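Local coordinates for protein MpaA (Escherichia coli O157:H7, PDB 5HXD) that probably hydrolyses the gamma-D-glutamyl-diaminopimelic acid amide bond of murein tripeptide, acting as a zinc-dependent amidase of the peptidase M14 family in peptidoglycan degradation, at residues 3-8 and 62-67; 99-104 and 196-201; 27-32 and 79-84. All blocks are in the same frame, centred on the assembly; numbering follows the deposited sequence.

Contact 1: residues 3-8 and 62-67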
loop_
_atom_site.group_PDB
_atom_site.type_symbol
_atom_site.label_atom_id
_atom_site.label_comp_id
_atom_site.label_asym_id
_atom_site.label_seq_id
_atom_site.Cartn_x
_atom_site.Cartn_y
_atom_site.Cartn_z
ATOM N N VAL A 3 -27.756 2.894 5.455
ATOM C CA VAL A 3 -26.656 2.111 6.029
ATOM C C VAL A 3 -25.271 2.557 5.490
ATOM O O VAL A 3 -24.248 2.384 6.161
ATOM C CB VAL A 3 -26.855 0.574 5.759
ATOM C CG1 VAL A 3 -26.065 -0.277 6.757
ATOM C CG2 VAL A 3 -28.337 0.195 5.779
ATOM N N THR A 4 -25.243 3.131 4.283
ATOM C CA THR A 4 -23.987 3.543 3.634
ATOM C C THR A 4 -24.024 4.950 3.030
ATOM O O THR A 4 -25.023 5.343 2.425
ATOM C CB THR A 4 -23.595 2.581 2.491
ATOM O OG1 THR A 4 -24.373 2.877 1.320
ATOM C CG2 THR A 4 -23.793 1.126 2.900
ATOM N N ARG A 5 -22.930 5.693 3.185
ATOM C CA ARG A 5 -22.726 6.944 2.449
ATOM C C ARG A 5 -22.864 6.717 0.934
ATOM O O ARG A 5 -22.477 5.664 0.423
ATOM C CB ARG A 5 -21.347 7.536 2.756
ATOM C CG ARG A 5 -21.142 8.005 4.179
ATOM C CD ARG A 5 -20.040 9.081 4.257
ATOM N NE ARG A 5 -18.730 8.575 3.842
ATOM C CZ ARG A 5 -17.634 9.317 3.697
ATOM N NH1 ARG A 5 -17.666 10.624 3.914
ATOM N NH2 ARG A 5 -16.501 8.745 3.329
ATOM N N PRO A 6 -23.420 7.705 0.211
ATOM C CA PRO A 6 -23.531 7.629 -1.254
ATOM C C PRO A 6 -22.163 7.435 -1.917
ATOM O O PRO A 6 -21.195 8.100 -1.529
ATOM C CB PRO A 6 -24.129 8.988 -1.640
ATOM C CG PRO A 6 -24.798 9.478 -0.420
ATOM C CD PRO A 6 -24.003 8.947 0.745
ATOM N N ARG A 7 -22.096 6.542 -2.905
ATOM C CA ARG A 7 -20.846 6.198 -3.588
ATOM C C ARG A 7 -20.089 7.431 -4.058
ATOM O O ARG A 7 -18.862 7.436 -4.082
ATOM C CB ARG A 7 -21.130 5.276 -4.777
ATOM C CG ARG A 7 -19.921 4.507 -5.294
ATOM C CD ARG A 7 -20.330 3.512 -6.376
ATOM N NE ARG A 7 -20.854 4.180 -7.568
ATOM C CZ ARG A 7 -21.466 3.558 -8.572
ATOM N NH1 ARG A 7 -21.636 2.242 -8.530
ATOM N NH2 ARG A 7 -21.911 4.249 -9.617
ATOM N N ALA A 8 -20.828 8.483 -4.403
ATOM C CA ALA A 8 -20.241 9.700 -4.952
ATOM C C ALA A 8 -19.384 10.490 -3.961
ATOM O O ALA A 8 -18.590 11.324 -4.376
ATOM C CB ALA A 8 -21.341 10.592 -5.502
ATOM N N ALA A 62 -14.357 0.551 3.630
ATOM C CA ALA A 62 -15.422 0.287 4.570
ATOM C C ALA A 62 -15.599 1.462 5.509
ATOM O O ALA A 62 -16.714 1.872 5.765
ATOM C CB ALA A 62 -15.138 -0.962 5.337
ATOM N N LEU A 63 -14.495 2.013 5.999
ATOM C CA LEU A 63 -14.537 3.158 6.896
ATOM C C LEU A 63 -15.135 4.381 6.210
ATOM O O LEU A 63 -15.785 5.202 6.850
ATOM C CB LEU A 63 -13.135 3.458 7.416
ATOM C CG LEU A 63 -12.885 4.606 8.393
ATOM C CD1 LEU A 63 -13.711 4.462 9.629
ATOM C CD2 LEU A 63 -11.429 4.606 8.773
ATOM N N ARG A 64 -14.930 4.480 4.901
ATOM C CA ARG A 64 -15.403 5.610 4.089
ATOM C C ARG A 64 -16.811 5.363 3.523
ATOM O O ARG A 64 -17.406 6.261 2.920
ATOM C CB ARG A 64 -14.413 5.901 2.930
ATOM C CG ARG A 64 -13.154 6.687 3.339
ATOM C CD ARG A 64 -12.197 6.999 2.176
ATOM N NE ARG A 64 -11.524 5.799 1.665
ATOM C CZ ARG A 64 -11.708 5.282 0.451
ATOM N NH1 ARG A 64 -12.536 5.864 -0.400
ATOM N NH2 ARG A 64 -11.064 4.176 0.095
ATOM N N THR A 65 -17.331 4.149 3.720
ATOM C CA THR A 65 -18.633 3.739 3.176
ATOM C C THR A 65 -19.736 3.738 4.224
ATOM O O THR A 65 -20.699 4.495 4.118
ATOM C CB THR A 65 -18.566 2.332 2.564
ATOM O OG1 THR A 65 -17.768 2.373 1.377
ATOM C CG2 THR A 65 -19.958 1.817 2.217
ATOM N N LEU A 66 -19.589 2.863 5.221
ATOM C CA LEU A 66 -20.524 2.745 6.337
ATOM C C LEU A 66 -20.857 4.121 6.915
ATOM O O LEU A 66 -20.000 5.002 6.964
ATOM C CB LEU A 66 -19.944 1.825 7.420
ATOM C CG LEU A 66 -20.803 1.660 8.694
ATOM C CD1 LEU A 66 -22.200 1.117 8.363
ATOM C CD2 LEU A 66 -20.099 0.807 9.761
ATOM N N THR A 67 -22.113 4.318 7.313
ATOM C CA THR A 67 -22.528 5.612 7.833
ATOM C C THR A 67 -21.901 5.768 9.206
ATOM O O THR A 67 -21.973 4.850 10.016
ATOM C CB THR A 67 -24.052 5.733 7.895
ATOM O OG1 THR A 67 -24.605 5.302 6.643
ATOM C CG2 THR A 67 -24.468 7.180 8.169
#

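Contact 2: residues 99-104 and 196-201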
loop_
_atom_site.group_PDB
_atom_site.type_symbol
_atom_site.label_atom_id
_atom_site.label_comp_id
_atom_site.label_asym_id
_atom_site.label_seq_id
_atom_site.Cartn_x
_atom_site.Cartn_y
_atom_site.Cartn_z
ATOM N N ARG A 99 7.324 -9.382 14.675
ATOM C CA ARG A 99 8.234 -10.159 15.514
ATOM C C ARG A 99 8.835 -9.212 16.530
ATOM O O ARG A 99 9.697 -9.606 17.316
ATOM C CB ARG A 99 9.352 -10.846 14.708
ATOM C CG ARG A 99 8.886 -11.801 13.625
ATOM C CD ARG A 99 8.186 -13.005 14.204
ATOM N NE ARG A 99 7.731 -13.909 13.163
ATOM C CZ ARG A 99 6.621 -13.740 12.447
ATOM N NH1 ARG A 99 5.836 -12.686 12.652
ATOM N NH2 ARG A 99 6.309 -14.624 11.505
ATOM N N ASN A 100 8.363 -7.966 16.513
ATOM C CA ASN A 100 8.904 -6.891 17.350
ATOM C C ASN A 100 8.107 -6.538 18.644
ATOM O O ASN A 100 8.488 -5.626 19.378
ATOM C CB ASN A 100 9.051 -5.629 16.486
ATOM C CG ASN A 100 10.041 -4.621 17.064
ATOM O OD1 ASN A 100 9.703 -3.449 17.271
ATOM N ND2 ASN A 100 11.269 -5.073 17.329
ATOM N N PHE A 101 7.017 -7.238 18.942
ATOM C CA PHE A 101 6.212 -6.855 20.096
ATOM C C PHE A 101 6.784 -7.428 21.393
ATOM O O PHE A 101 7.170 -8.602 21.450
ATOM C CB PHE A 101 4.752 -7.284 19.903
ATOM C CG PHE A 101 3.993 -6.415 18.941
ATOM C CD1 PHE A 101 3.208 -5.368 19.405
ATOM C CD2 PHE A 101 4.081 -6.627 17.575
ATOM C CE1 PHE A 101 2.508 -4.541 18.528
ATOM C CE2 PHE A 101 3.384 -5.807 16.686
ATOM C CZ PHE A 101 2.590 -4.755 17.175
ATOM N N PRO A 102 6.830 -6.594 22.452
ATOM C CA PRO A 102 7.432 -6.946 23.746
ATOM C C PRO A 102 6.709 -8.074 24.502
ATOM O O PRO A 102 6.738 -8.096 25.730
ATOM C CB PRO A 102 7.352 -5.636 24.530
ATOM C CG PRO A 102 6.215 -4.899 23.909
ATOM C CD PRO A 102 6.304 -5.217 22.452
ATOM N N ALA A 103 6.092 -8.998 23.773
ATOM C CA ALA A 103 5.610 -10.257 24.330
ATOM C C ALA A 103 6.717 -11.008 25.073
ATOM O O ALA A 103 7.905 -10.726 24.885
ATOM C CB ALA A 103 5.041 -11.129 23.229
ATOM N N ALA A 104 6.339 -11.964 25.919
ATOM C CA ALA A 104 7.346 -12.711 26.666
ATOM C C ALA A 104 8.213 -13.543 25.709
ATOM O O ALA A 104 9.415 -13.701 25.927
ATOM C CB ALA A 104 6.697 -13.596 27.724
ATOM N N GLY A 196 -0.191 -10.810 18.218
ATOM C CA GLY A 196 -1.038 -11.738 18.931
ATOM C C GLY A 196 -0.369 -12.325 20.153
ATOM O O GLY A 196 -1.031 -12.590 21.151
ATOM N N SER A 197 0.938 -12.538 20.082
ATOM C CA SER A 197 1.682 -13.042 21.228
ATOM C C SER A 197 1.680 -12.019 22.361
ATOM O O SER A 197 1.644 -12.373 23.547
ATOM C CB SER A 197 3.119 -13.382 20.839
ATOM O OG SER A 197 3.222 -14.667 20.262
ATOM N N TRP A 198 1.744 -10.747 21.986
ATOM C CA TRP A 198 1.719 -9.670 22.954
ATOM C C TRP A 198 0.321 -9.545 23.556
ATOM O O TRP A 198 0.142 -9.272 24.737
ATOM C CB TRP A 198 2.124 -8.366 22.289
ATOM C CG TRP A 198 2.228 -7.204 23.221
ATOM C CD1 TRP A 198 3.200 -6.979 24.150
ATOM C CD2 TRP A 198 1.343 -6.084 23.288
ATOM N NE1 TRP A 198 2.974 -5.788 24.796
ATOM C CE2 TRP A 198 1.842 -5.218 24.282
ATOM C CE3 TRP A 198 0.179 -5.727 22.599
ATOM C CZ2 TRP A 198 1.222 -4.026 24.602
ATOM C CZ3 TRP A 198 -0.436 -4.559 22.924
ATOM C CH2 TRP A 198 0.090 -3.711 23.911
ATOM N N CYS A 199 -0.672 -9.743 22.706
ATOM C CA CYS A 199 -2.046 -9.658 23.120
ATOM C C CYS A 199 -2.401 -10.764 24.133
ATOM O O CYS A 199 -3.061 -10.499 25.151
ATOM C CB CYS A 199 -2.943 -9.721 21.882
ATOM S SG CYS A 199 -3.163 -8.126 21.058
ATOM N N ALA A 200 -1.948 -11.988 23.856
ATOM C CA ALA A 200 -2.203 -13.109 24.752
ATOM C C ALA A 200 -1.633 -12.849 26.136
ATOM O O ALA A 200 -2.259 -13.207 27.139
ATOM C CB ALA A 200 -1.634 -14.387 24.200
ATOM N N ASP A 201 -0.463 -12.219 26.210
ATOM C CA ASP A 201 0.129 -11.968 27.526
ATOM C C ASP A 201 -0.613 -10.874 28.342
ATOM O O ASP A 201 -0.513 -10.831 29.571
ATOM C CB ASP A 201 1.615 -11.634 27.374
ATOM C CG ASP A 201 2.445 -12.852 26.972
ATOM O OD1 ASP A 201 1.892 -13.982 26.931
ATOM O OD2 ASP A 201 3.658 -12.690 26.730
#

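Contact 3: residues 27-32 and 79-84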
loop_
_atom_site.group_PDB
_atom_site.type_symbol
_atom_site.label_atom_id
_atom_site.label_comp_id
_atom_site.label_asym_id
_atom_site.label_seq_id
_atom_site.Cartn_x
_atom_site.Cartn_y
_atom_site.Cartn_z
ATOM N N ALA A 27 6.325 9.757 9.177
ATOM C CA ALA A 27 4.918 9.824 8.801
ATOM C C ALA A 27 4.044 9.789 10.055
ATOM O O ALA A 27 4.494 9.338 11.108
ATOM C CB ALA A 27 4.562 8.688 7.868
ATOM N N PRO A 28 2.799 10.279 9.964
ATOM C CA PRO A 28 2.016 10.136 11.199
ATOM C C PRO A 28 1.448 8.740 11.345
ATOM O O PRO A 28 1.166 8.064 10.354
ATOM C CB PRO A 28 0.897 11.176 11.050
ATOM C CG PRO A 28 0.811 11.459 9.597
ATOM C CD PRO A 28 2.144 11.147 8.971
ATOM N N LEU A 29 1.319 8.294 12.585
ATOM C CA LEU A 29 0.521 7.114 12.862
ATOM C C LEU A 29 -0.916 7.587 13.112
ATOM O O LEU A 29 -1.171 8.393 13.989
ATOM C CB LEU A 29 1.118 6.335 14.029
ATOM C CG LEU A 29 2.534 5.816 13.693
ATOM C CD1 LEU A 29 3.278 5.364 14.927
ATOM C CD2 LEU A 29 2.485 4.682 12.670
ATOM N N ILE A 30 -1.836 7.120 12.277
ATOM C CA ILE A 30 -3.191 7.653 12.200
ATOM C C ILE A 30 -4.196 6.633 12.729
ATOM O O ILE A 30 -4.082 5.444 12.432
ATOM C CB ILE A 30 -3.550 8.033 10.728
ATOM C CG1 ILE A 30 -2.534 9.035 10.182
ATOM C CG2 ILE A 30 -4.947 8.597 10.625
ATOM C CD1 ILE A 30 -2.524 9.168 8.644
ATOM N N TRP A 31 -5.167 7.085 13.518
ATOM C CA TRP A 31 -6.262 6.203 13.910
ATOM C C TRP A 31 -7.590 6.918 13.954
ATOM O O TRP A 31 -7.670 8.148 13.993
ATOM C CB TRP A 31 -6.003 5.537 15.265
ATOM C CG TRP A 31 -6.049 6.456 16.436
ATOM C CD1 TRP A 31 -5.248 7.541 16.661
ATOM C CD2 TRP A 31 -6.927 6.362 17.572
ATOM N NE1 TRP A 31 -5.572 8.127 17.863
ATOM C CE2 TRP A 31 -6.599 7.426 18.439
ATOM C CE3 TRP A 31 -7.950 5.484 17.933
ATOM C CZ2 TRP A 31 -7.265 7.634 19.650
ATOM C CZ3 TRP A 31 -8.605 5.685 19.142
ATOM C CH2 TRP A 31 -8.264 6.755 19.984
ATOM N N PHE A 32 -8.633 6.104 13.966
ATOM C CA PHE A 32 -9.983 6.580 13.800
ATOM C C PHE A 32 -10.800 6.112 14.974
ATOM O O PHE A 32 -11.420 5.058 14.891
ATOM C CB PHE A 32 -10.565 6.054 12.487
ATOM C CG PHE A 32 -9.786 6.477 11.276
ATOM C CD1 PHE A 32 -10.133 7.614 10.582
ATOM C CD2 PHE A 32 -8.693 5.748 10.847
ATOM C CE1 PHE A 32 -9.411 8.019 9.482
ATOM C CE2 PHE A 32 -7.970 6.146 9.738
ATOM C CZ PHE A 32 -8.332 7.282 9.059
ATOM N N VAL A 79 -0.649 0.237 10.319
ATOM C CA VAL A 79 0.264 0.172 11.452
ATOM C C VAL A 79 1.665 0.629 11.017
ATOM O O VAL A 79 2.373 1.306 11.767
ATOM C CB VAL A 79 0.304 -1.262 12.050
ATOM C CG1 VAL A 79 1.470 -1.429 12.996
ATOM C CG2 VAL A 79 -1.005 -1.598 12.773
ATOM N N ASN A 80 2.019 0.314 9.768
ATOM C CA ASN A 80 3.374 0.484 9.239
ATOM C C ASN A 80 3.418 1.366 7.997
ATOM O O ASN A 80 3.717 0.887 6.926
ATOM C CB ASN A 80 3.939 -0.905 8.932
ATOM C CG ASN A 80 5.358 -0.889 8.408
ATOM O OD1 ASN A 80 6.060 0.118 8.483
ATOM N ND2 ASN A 80 5.797 -2.030 7.890
ATOM N N PRO A 81 3.126 2.666 8.133
ATOM C CA PRO A 81 2.997 3.526 6.946
ATOM C C PRO A 81 4.282 3.728 6.128
ATOM O O PRO A 81 4.189 4.161 4.965
ATOM C CB PRO A 81 2.520 4.863 7.530
ATOM C CG PRO A 81 2.817 4.810 8.967
ATOM C CD PRO A 81 2.810 3.382 9.377
ATOM N N ASP A 82 5.447 3.438 6.715
ATOM C CA ASP A 82 6.716 3.436 5.963
ATOM C C ASP A 82 6.838 2.143 5.149
ATOM O O ASP A 82 7.400 2.139 4.061
ATOM C CB ASP A 82 7.942 3.569 6.887
ATOM C CG ASP A 82 8.031 4.915 7.577
ATOM O OD1 ASP A 82 7.341 5.873 7.169
ATOM O OD2 ASP A 82 8.817 5.009 8.538
ATOM N N GLY A 83 6.336 1.049 5.719
ATOM C CA GLY A 83 6.215 -0.217 5.019
ATOM C C GLY A 83 5.373 -0.080 3.760
ATOM O O GLY A 83 5.893 -0.337 2.663
ATOM N N CYS A 84 4.099 0.329 3.912
ATOM C CA CYS A 84 3.161 0.472 2.789
ATOM C C CYS A 84 3.773 1.322 1.631
ATOM O O CYS A 84 3.654 0.957 0.456
ATOM C CB CYS A 84 1.806 1.107 3.215
ATOM S SG CYS A 84 1.226 0.999 4.943
#

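Contact 1: residues 3-8 and 62-67
A single beta bridge between Thr4 and Leu66, backed by an arginine side chain, fastens the N-terminal loop before strand 18-22 to the C-terminal part of helix 53-65 and the residues that follow it. The evidence for the bridge is the 4.5 Å between Thr4 CA and Leu66 CA, with directions 136° apart for the touching parts, and two backbone bonds around it. Thr67 N donates to Val3 O at 3.1 Å, and Arg5 N donates to Thr65 O at 2.7 Å. The pairing does not extend into a sheet.

Arg5 has the largest share of the buried surface. Its chain bends at chi3 (-63°), which turns the guanidinium back on the helix, where it takes hold of one carbonyl side-on: Arg5 NE lies 2.8 Å and Arg5 NH2 2.7 Å from Arg64 O. The oxygen sits almost in the guanidinium plane, whereas NE stands 47° out of the carbonyl plane. Two donors on one acceptor fix the rotation of the group, and Arg5 NH2 also binds Ala12 O. Arg64 spends its own guanidinium elsewhere, NH1 on Arg10 O and NE on Ser60 OG.

Thr4 and Thr65 run alongside each other with the same orientation, Thr4 CB 3.7 Å from Thr65 CG2. Val3 CG1 and Leu66 CD1 meet more loosely, at 4.4 Å. The hydroxyl of Thr67 is engaged by Thr2 O, and that of Thr65 by Cys61 O.

Trp115 of the second subunit packs on Thr65, and Asp123 of that subunit forms a salt bridge with Arg7. The arrangement is that of an N-terminal segment tied by backbone pairing and an arginine-carbonyl grip to the last part of a helix of the peptidase M14 domain and the residues after it, beside the dimer interface and away from the zinc site.

Contact 2: residues 99-104 and 196-201
Trp198 holds its CG anti to the backbone N (chi1 -176°), which sets the indole beside Phe101 and Pro102; Phe101 instead has CG beside its own N (chi1 -75°), a setting in which its CB and CD1 lie against the tryptophan. The two side chains meet at their roots, Phe101 CB lying 3.7 Å from Trp198 CB, and Phe101 CD1 stands 4.0 Å above the indole plane, displaced toward its rim. Pro102 CG comes in at a slant to the indole nitrogen, 3.5 Å from Trp198 NE1. Ala103 presses its methyl on the helix backbone, CB being 3.5 Å from Trp198 N, while Ala103 N comes to the indole edge.

The polar link is Ala104 N to Asp201 OD2, 2.9 Å long and nearly straight, with 165° at the hydrogen. Beyond these segments, Phe195 meets Phe101 edge-to-face, and Cys142 of helix 136-148 touches both Phe101 and Trp198.

Chemically, then, an apolar patch, buried at Phe101, Ala103 and Trp198 and exposed at Pro102, holds loop against helix, and at its exposed margin one carboxylate, whose negative charge probably strengthens the bond, anchors the loop backbone.

Contact 3: residues 27-32 and 79-84
Pro81, Leu29 and Ala27 supply most of the buried surface where strand 28-31 meets the start of helix 81-85. Pro81, the first residue of that helix, has its CB directed toward the strand, and the leucine chain runs roughly perpendicular to the proline. A single branch of the leucine does the touching: with CG beside the backbone N (chi1 -63°), chi2 of 165° carries CD1 onward and leaves CD2 turned to the helix, Leu29 CD2 being 3.6 Å from Pro81 CD. The same methyl lies 3.5 Å from Val79 O, so it sits in the bend by which the chain enters the helix. Pro81 CG, which also touches Leu29 CD2, lies 3.9 Å from Pro28 O, a carbonyl that accepts from Gln85 NE2 of the second subunit.

Ala27 adds a methyl, its CB 4.3 Å from Pro81 CB and 4.0 Å from Asp82 OD1. That carboxylate has polar partners of its own, Ser23 OG at OD1 and Leu25 N at OD2, and thereby also ties the helix to the turn before the strand.

Asn80 occupies the N-cap, its OD1 accepting a weak bond from Gly83 N, and Cys84 is held by a disulfide to Cys78. Ala27 packs on its counterpart in the second subunit. The whole is a helix start, asparagine at the N-cap and proline in the first turn, set by apolar contacts against the beta-hairpin of strands 18-22 and 28-31, at the dimer interface.

Overall arrangement
Contacts 1 and 3 interlock along the chain, their segments alternating, and they touch in space: Leu63 CD2 of contact 1 lies 3.5 Å from Phe32 CG of contact 3. Both also meet the second subunit, whereas contact 2 does not. Contact 2 follows in series, with its centre about 34 Å from that of contact 1, across the chain's centre, and about 20 Å from that of contact 3. Contacts 2 and 3 lie nearer the zinc site than contact 1 does: the side chains of Phe101 and Val79 are each about 8 Å from those of His49 and His157, two of the three predicted zinc ligands, and about 11 Å from the bound zinc ion.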